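PDB 4X3N: calcium-regulated actin-bundling protein from Dictyostelium discoideum, which binds actin filaments and calcium, bundles F-actin, and may contribute to the structure and reorganization of filopodia and pseudopodia during cell movement. Local coordinates for residues A[24-28]-A[29-33]; A[182-185]-A[186-190]. All coordinates share one frame; numbering follows the deposited sequence.

Contact 1. Residues A[24-28]-A[29-33]; sequences EKLSA and EAMEF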
ATOM      1  N   GLU A  24      -0.128  -8.268  27.957  1.00 60.61           N
ATOM      2  CA  GLU A  24      -1.603  -8.350  28.148  1.00 57.96           C
ATOM      3  C   GLU A  24      -2.166  -8.063  26.758  1.00 57.94           C
ATOM      4  O   GLU A  24      -2.067  -6.945  26.260  1.00 54.32           O
ATOM      5  CB  GLU A  24      -2.130  -7.335  29.208  1.00 54.54           C
ATOM      6  CG  GLU A  24      -3.247  -7.891  30.102  1.00 57.58           C
ATOM      7  CD  GLU A  24      -4.152  -6.823  30.763  1.00 60.65           C
ATOM      8  OE1 GLU A  24      -3.682  -6.103  31.679  1.00 56.70           O
ATOM      9  OE2 GLU A  24      -5.364  -6.709  30.395  1.00 57.67           O
ATOM     10  N   LYS A  25      -2.679  -9.107  26.128  1.00 53.76           N
ATOM     11  CA  LYS A  25      -3.508  -8.985  24.962  1.00 52.82           C
ATOM     12  C   LYS A  25      -4.744  -8.127  25.280  1.00 46.41           C
ATOM     13  O   LYS A  25      -5.246  -8.178  26.369  1.00 46.18           O
ATOM     14  CB  LYS A  25      -3.947 -10.378  24.569  1.00 57.05           C
ATOM     15  CG  LYS A  25      -3.771 -10.697  23.098  1.00 62.02           C
ATOM     16  CD  LYS A  25      -4.054 -12.175  22.819  1.00 65.11           C
ATOM     17  CE  LYS A  25      -5.523 -12.565  23.049  1.00 69.33           C
ATOM     18  NZ  LYS A  25      -6.409 -12.387  21.852  1.00 70.01           N
ATOM     19  N   LEU A  26      -5.228  -7.330  24.333  1.00 41.64           N
ATOM     20  CA  LEU A  26      -6.400  -6.492  24.551  1.00 36.55           C
ATOM     21  C   LEU A  26      -7.696  -7.235  24.235  1.00 34.99           C
ATOM     22  O   LEU A  26      -7.740  -8.008  23.326  1.00 36.03           O
ATOM     23  CB  LEU A  26      -6.329  -5.265  23.647  1.00 36.23           C
ATOM     24  CG  LEU A  26      -5.110  -4.348  23.800  1.00 37.24           C
ATOM     25  CD1 LEU A  26      -5.123  -3.261  22.745  1.00 35.84           C
ATOM     26  CD2 LEU A  26      -5.070  -3.674  25.157  1.00 33.20           C
ATOM     27  N   SER A  27      -8.756  -6.951  24.971  1.00 38.09           N
ATOM     28  CA  SER A  27     -10.102  -7.352  24.592  1.00 38.09           C
ATOM     29  C   SER A  27     -10.435  -6.782  23.220  1.00 40.26           C
ATOM     30  O   SER A  27      -9.773  -5.845  22.742  1.00 32.00           O
ATOM     31  CB  SER A  27     -11.088  -6.762  25.573  1.00 39.29           C
ATOM     32  OG  SER A  27     -11.216  -5.370  25.356  1.00 40.98           O
ATOM     33  N   ALA A  28     -11.460  -7.337  22.583  1.00 36.45           N
ATOM     34  CA  ALA A  28     -11.921  -6.795  21.315  1.00 35.78           C
ATOM     35  C   ALA A  28     -12.346  -5.337  21.457  1.00 38.98           C
ATOM     36  O   ALA A  28     -12.149  -4.514  20.546  1.00 36.39           O
ATOM     37  CB  ALA A  28     -13.075  -7.625  20.760  1.00 34.68           C
ATOM     38  N   GLU A  29     -12.948  -5.025  22.588  1.00 38.54           N
ATOM     39  CA  GLU A  29     -13.455  -3.700  22.786  1.00 38.93           C
ATOM     40  C   GLU A  29     -12.293  -2.707  22.933  1.00 34.95           C
ATOM     41  O   GLU A  29     -12.361  -1.599  22.469  1.00 29.01           O
ATOM     42  CB  GLU A  29     -14.300  -3.702  24.059  1.00 41.08           C
ATOM     43  CG  GLU A  29     -15.139  -2.443  24.284  1.00 47.53           C
ATOM     44  CD  GLU A  29     -15.775  -2.365  25.681  1.00 52.97           C
ATOM     45  OE1 GLU A  29     -16.007  -3.421  26.322  1.00 59.31           O
ATOM     46  OE2 GLU A  29     -16.033  -1.234  26.149  1.00 44.26           O
ATOM     47  N   ALA A  30     -11.257  -3.108  23.653  1.00 31.49           N
ATOM     48  CA  ALA A  30     -10.113  -2.234  23.875  1.00 30.71           C
ATOM     49  C   ALA A  30      -9.327  -2.109  22.539  1.00 28.38           C
ATOM     50  O   ALA A  30      -8.875  -1.036  22.200  1.00 27.46           O
ATOM     51  CB  ALA A  30      -9.234  -2.799  24.945  1.00 30.64           C
ATOM     52  N   MET A  31      -9.182  -3.209  21.798  1.00 26.84           N
ATOM     53  CA  MET A  31      -8.505  -3.173  20.519  1.00 27.02           C
ATOM     54  C   MET A  31      -9.211  -2.224  19.575  1.00 26.65           C
ATOM     55  O   MET A  31      -8.558  -1.514  18.835  1.00 23.34           O
ATOM     56  CB  MET A  31      -8.411  -4.559  19.915  1.00 28.15           C
ATOM     57  CG  MET A  31      -7.571  -4.653  18.664  1.00 28.76           C
ATOM     58  SD  MET A  31      -5.879  -3.998  18.875  1.00 30.41           S
ATOM     59  CE  MET A  31      -5.064  -5.469  19.556  1.00 29.09           C
ATOM     60  N   GLU A  32     -10.541  -2.169  19.616  1.00 25.89           N
ATOM     61  CA  GLU A  32     -11.247  -1.370  18.634  1.00 27.61           C
ATOM     62  C   GLU A  32     -10.971   0.065  18.974  1.00 27.30           C
ATOM     63  O   GLU A  32     -10.715   0.895  18.077  1.00 28.79           O
ATOM     64  CB  GLU A  32     -12.767  -1.651  18.646  1.00 32.03           C
ATOM     65  CG  GLU A  32     -13.579  -0.637  17.826  1.00 37.01           C
ATOM     66  CD  GLU A  32     -15.070  -0.574  18.226  1.00 46.49           C
ATOM     67  OE1 GLU A  32     -15.482  -1.268  19.186  1.00 52.70           O
ATOM     68  OE2 GLU A  32     -15.849   0.165  17.580  1.00 48.77           O
ATOM     69  N   PHE A  33     -11.057   0.372  20.276  1.00 27.05           N
ATOM     70  CA  PHE A  33     -10.700   1.716  20.775  1.00 26.87           C
ATOM     71  C   PHE A  33      -9.305   2.113  20.321  1.00 25.13           C
ATOM     72  O   PHE A  33      -9.075   3.153  19.731  1.00 21.28           O
ATOM     73  CB  PHE A  33     -10.777   1.756  22.302  1.00 26.97           C
ATOM     74  CG  PHE A  33     -10.291   3.035  22.878  1.00 25.44           C
ATOM     75  CD1 PHE A  33     -11.080   4.193  22.798  1.00 25.58           C
ATOM     76  CD2 PHE A  33      -9.072   3.120  23.464  1.00 24.93           C
ATOM     77  CE1 PHE A  33     -10.636   5.373  23.352  1.00 24.96           C
ATOM     78  CE2 PHE A  33      -8.631   4.294  23.995  1.00 25.25           C
ATOM     79  CZ  PHE A  33      -9.388   5.422  23.915  1.00 25.41           C
TER
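Ser-27 and Ala-30 meet in a classical N-cap at the start of helix 28-38, and a hydrophobic staple between Leu-26 and Met-31 joins the residue just before the cap to the first turn. The hydroxyl of Ser-27 lies between its own backbone N and carbonyl carbon (chi1 73°), a position from which OG reaches forward to accept from Ala-30 N at 2.8 Å. It thus satisfies an amide of the first turn, where no preceding helical carbonyl is available. The same OG comes within 3.3 Å of Ala-30 CB, making this the tight part of the contact. One step on, Ser-27 O accepts from Met-31 N at 2.9 Å; Ala-28 O takes Glu-32 N at 3.0 Å along a more bent path, with an N-H...O angle of 139°.

The apolar side is built from Leu-26, whose CB rests 4.0 Å from Ala-30 CB while the branch beyond it meets the methionine. Ala-168 of helix 167-174 also touches Leu-26. Met-31 also packs on Asn-146, a calcium ligand, and on Gln-83 of a second subunit.

Opposite in character is the solvent side. Ala-28 directs its methyl away from the helix turn, and the extended chain of Glu-29 carries its carboxylate off the cap; of its side chain, CB stays nearest Ser-27. A carboxylate in the first turn would probably be favoured by the partial positive charge of the helix N-terminus. The staple closes with the bent methionine chain laid across the leucine at about a right angle, Met-31 CE 3.9 Å and SD 4.0 Å from Leu-26 CD1.

Contact 2. Residues A[182-185]-A[186-190]; sequences EIKK and ARLAL
Ile-183 O receives the amide of Arg-187 at 2.8 Å, the shortest hydrogen bond between the two segments, in a nearly straight approach (N-H...O 169°). It belongs to the regular i to i+4 pattern of the long alpha-helix 181-211. The next bond, from Leu-188 N to Lys-184 O at 2.9 Å, is just as straight. Those from Ala-186 N to Glu-182 O and from Ala-189 N to Lys-185 O are less linear, each with an angle of 152° at the hydrogen.

On the outer face Lys-184 does most of the side-chain work. With CG anti to the backbone N (chi1 -176°), its aliphatic chain runs along the same direction as Leu-188, and CG stands 3.9 Å from Leu-188 CD1. Leu-188 CG lies over Lys-184 O, 3.4 Å away. On its other contact, Lys-184 CG meets Arg-187 NH2 at 3.7 Å, an oblique approach to the guanidinium. Lys-184 NZ stays 5.8 Å from Arg-187 NH2, not in contact. Glu-179 forms a salt bridge with Arg-187 NH2 and also touches the Lys-184 side chain, so its carboxylate probably offsets some of the repulsion between the two positive groups.

The buried side is at Ala-186, whose CB lies 3.5 Å from Glu-182 O, close against the preceding turn. That methyl touches Ala-247 of helix 232-255 and Met-279 of helix 273-290. Leu-190 extends the same interface one turn further, touching both helices, while Glu-182 ties the start of the segment to the end of helix 232-255 through a salt bridge to Lys-254 and a hydrogen bond to Tyr-255.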
ATOM      1  N   GLU A 182     -15.429  22.220  24.913  1.00 30.05           N
ATOM      2  CA  GLU A 182     -14.652  23.445  24.915  1.00 30.08           C
ATOM      3  C   GLU A 182     -13.278  23.141  24.336  1.00 30.04           C
ATOM      4  O   GLU A 182     -12.658  23.988  23.659  1.00 27.24           O
ATOM      5  CB  GLU A 182     -14.513  24.038  26.306  1.00 34.00           C
ATOM      6  CG  GLU A 182     -15.844  24.583  26.867  1.00 37.76           C
ATOM      7  CD  GLU A 182     -16.708  23.508  27.589  1.00 40.28           C
ATOM      8  OE1 GLU A 182     -16.526  22.255  27.397  1.00 35.90           O
ATOM      9  OE2 GLU A 182     -17.581  23.949  28.372  1.00 42.67           O
ATOM     10  N   ILE A 183     -12.810  21.939  24.622  1.00 26.80           N
ATOM     11  CA  ILE A 183     -11.520  21.492  24.109  1.00 28.53           C
ATOM     12  C   ILE A 183     -11.622  21.231  22.608  1.00 27.45           C
ATOM     13  O   ILE A 183     -10.785  21.711  21.864  1.00 27.31           O
ATOM     14  CB  ILE A 183     -11.012  20.283  24.908  1.00 29.36           C
ATOM     15  CG1 ILE A 183     -10.681  20.746  26.342  1.00 31.81           C
ATOM     16  CG2 ILE A 183      -9.812  19.635  24.233  1.00 28.21           C
ATOM     17  CD1 ILE A 183     -10.249  19.648  27.287  1.00 33.90           C
ATOM     18  N   LYS A 184     -12.672  20.552  22.157  1.00 25.20           N
ATOM     19  CA  LYS A 184     -12.813  20.306  20.756  1.00 26.20           C
ATOM     20  C   LYS A 184     -12.855  21.626  20.031  1.00 24.97           C
ATOM     21  O   LYS A 184     -12.203  21.795  19.015  1.00 25.04           O
ATOM     22  CB  LYS A 184     -14.061  19.494  20.451  1.00 28.22           C
ATOM     23  CG  LYS A 184     -14.231  19.097  18.997  1.00 29.63           C
ATOM     24  CD  LYS A 184     -15.502  18.286  18.848  1.00 32.81           C
ATOM     25  CE  LYS A 184     -15.649  17.767  17.441  1.00 38.52           C
ATOM     26  NZ  LYS A 184     -17.079  17.797  17.015  1.00 45.38           N
ATOM     27  N   LYS A 185     -13.571  22.586  20.570  1.00 29.12           N
ATOM     28  CA  LYS A 185     -13.660  23.917  19.937  1.00 27.66           C
ATOM     29  C   LYS A 185     -12.315  24.533  19.746  1.00 28.23           C
ATOM     30  O   LYS A 185     -12.016  25.074  18.694  1.00 28.51           O
ATOM     31  CB  LYS A 185     -14.529  24.851  20.767  1.00 30.29           C
ATOM     32  CG  LYS A 185     -16.015  24.658  20.464  1.00 34.76           C
ATOM     33  CD  LYS A 185     -16.884  25.598  21.319  1.00 39.61           C
ATOM     34  CE  LYS A 185     -18.383  25.607  20.920  1.00 42.60           C
ATOM     35  NZ  LYS A 185     -19.027  24.272  21.040  1.00 41.87           N
ATOM     36  N   ALA A 186     -11.500  24.468  20.788  1.00 25.79           N
ATOM     37  CA  ALA A 186     -10.212  25.050  20.768  1.00 25.80           C
ATOM     38  C   ALA A 186      -9.293  24.301  19.799  1.00 24.06           C
ATOM     39  O   ALA A 186      -8.540  24.930  19.052  1.00 24.06           O
ATOM     40  CB  ALA A 186      -9.631  25.020  22.196  1.00 28.68           C
ATOM     41  N   ARG A 187      -9.359  22.959  19.779  1.00 22.22           N
ATOM     42  CA  ARG A 187      -8.560  22.193  18.796  1.00 22.83           C
ATOM     43  C   ARG A 187      -8.925  22.625  17.337  1.00 23.62           C
ATOM     44  O   ARG A 187      -8.086  22.881  16.492  1.00 21.67           O
ATOM     45  CB  ARG A 187      -8.856  20.697  18.935  1.00 23.40           C
ATOM     46  CG  ARG A 187      -8.116  19.878  17.895  1.00 24.30           C
ATOM     47  CD  ARG A 187      -8.129  18.388  18.169  1.00 26.69           C
ATOM     48  NE  ARG A 187      -9.437  17.822  18.434  1.00 26.27           N
ATOM     49  CZ  ARG A 187     -10.333  17.522  17.492  1.00 24.95           C
ATOM     50  NH1 ARG A 187     -10.153  17.805  16.211  1.00 27.92           N
ATOM     51  NH2 ARG A 187     -11.446  16.960  17.849  1.00 28.28           N
ATOM     52  N   LEU A 188     -10.201  22.690  17.066  1.00 22.97           N
ATOM     53  CA  LEU A 188     -10.643  23.075  15.735  1.00 27.26           C
ATOM     54  C   LEU A 188     -10.334  24.511  15.414  1.00 26.09           C
ATOM     55  O   LEU A 188     -10.076  24.827  14.255  1.00 27.11           O
ATOM     56  CB  LEU A 188     -12.149  22.836  15.568  1.00 27.56           C
ATOM     57  CG  LEU A 188     -12.558  21.376  15.675  1.00 32.11           C
ATOM     58  CD1 LEU A 188     -14.092  21.240  15.699  1.00 34.84           C
ATOM     59  CD2 LEU A 188     -11.947  20.613  14.527  1.00 33.31           C
ATOM     60  N   ALA A 189     -10.344  25.391  16.402  1.00 24.33           N
ATOM     61  CA  ALA A 189      -9.882  26.731  16.143  1.00 23.99           C
ATOM     62  C   ALA A 189      -8.396  26.762  15.753  1.00 23.68           C
ATOM     63  O   ALA A 189      -7.950  27.514  14.878  1.00 21.00           O
ATOM     64  CB  ALA A 189     -10.121  27.601  17.366  1.00 24.56           C
ATOM     65  N   LEU A 190      -7.602  25.969  16.450  1.00 23.95           N
ATOM     66  CA  LEU A 190      -6.205  25.785  16.039  1.00 24.60           C
ATOM     67  C   LEU A 190      -6.084  25.202  14.614  1.00 24.30           C
ATOM     68  O   LEU A 190      -5.274  25.663  13.841  1.00 25.23           O
ATOM     69  CB  LEU A 190      -5.443  24.970  17.076  1.00 22.80           C
ATOM     70  CG  LEU A 190      -5.041  25.751  18.346  1.00 22.57           C
ATOM     71  CD1 LEU A 190      -4.714  24.860  19.522  1.00 22.60           C
ATOM     72  CD2 LEU A 190      -3.930  26.731  18.087  1.00 21.43           C
TER

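Both contacts are local to a helix, but they serve different parts of the chain. Contact 1 starts helix 28-38 at the surface, its centre about 25 Å from the centre of the chain, whereas contact 2 continues helix 181-211, its centre about 15 Å from that point. The two contact centres are about 29 Å apart and their nearest atoms about 13 Å, so they do not touch. Contact 1 lies near the metal: the side chain of Met-31 is about 8 Å from the calcium ion held by the EF-hand-like loop. Residues 186-190 fall within the C-terminal F-actin-bundling family region, where helix 181-211 packs on helices 232-255 and 273-290.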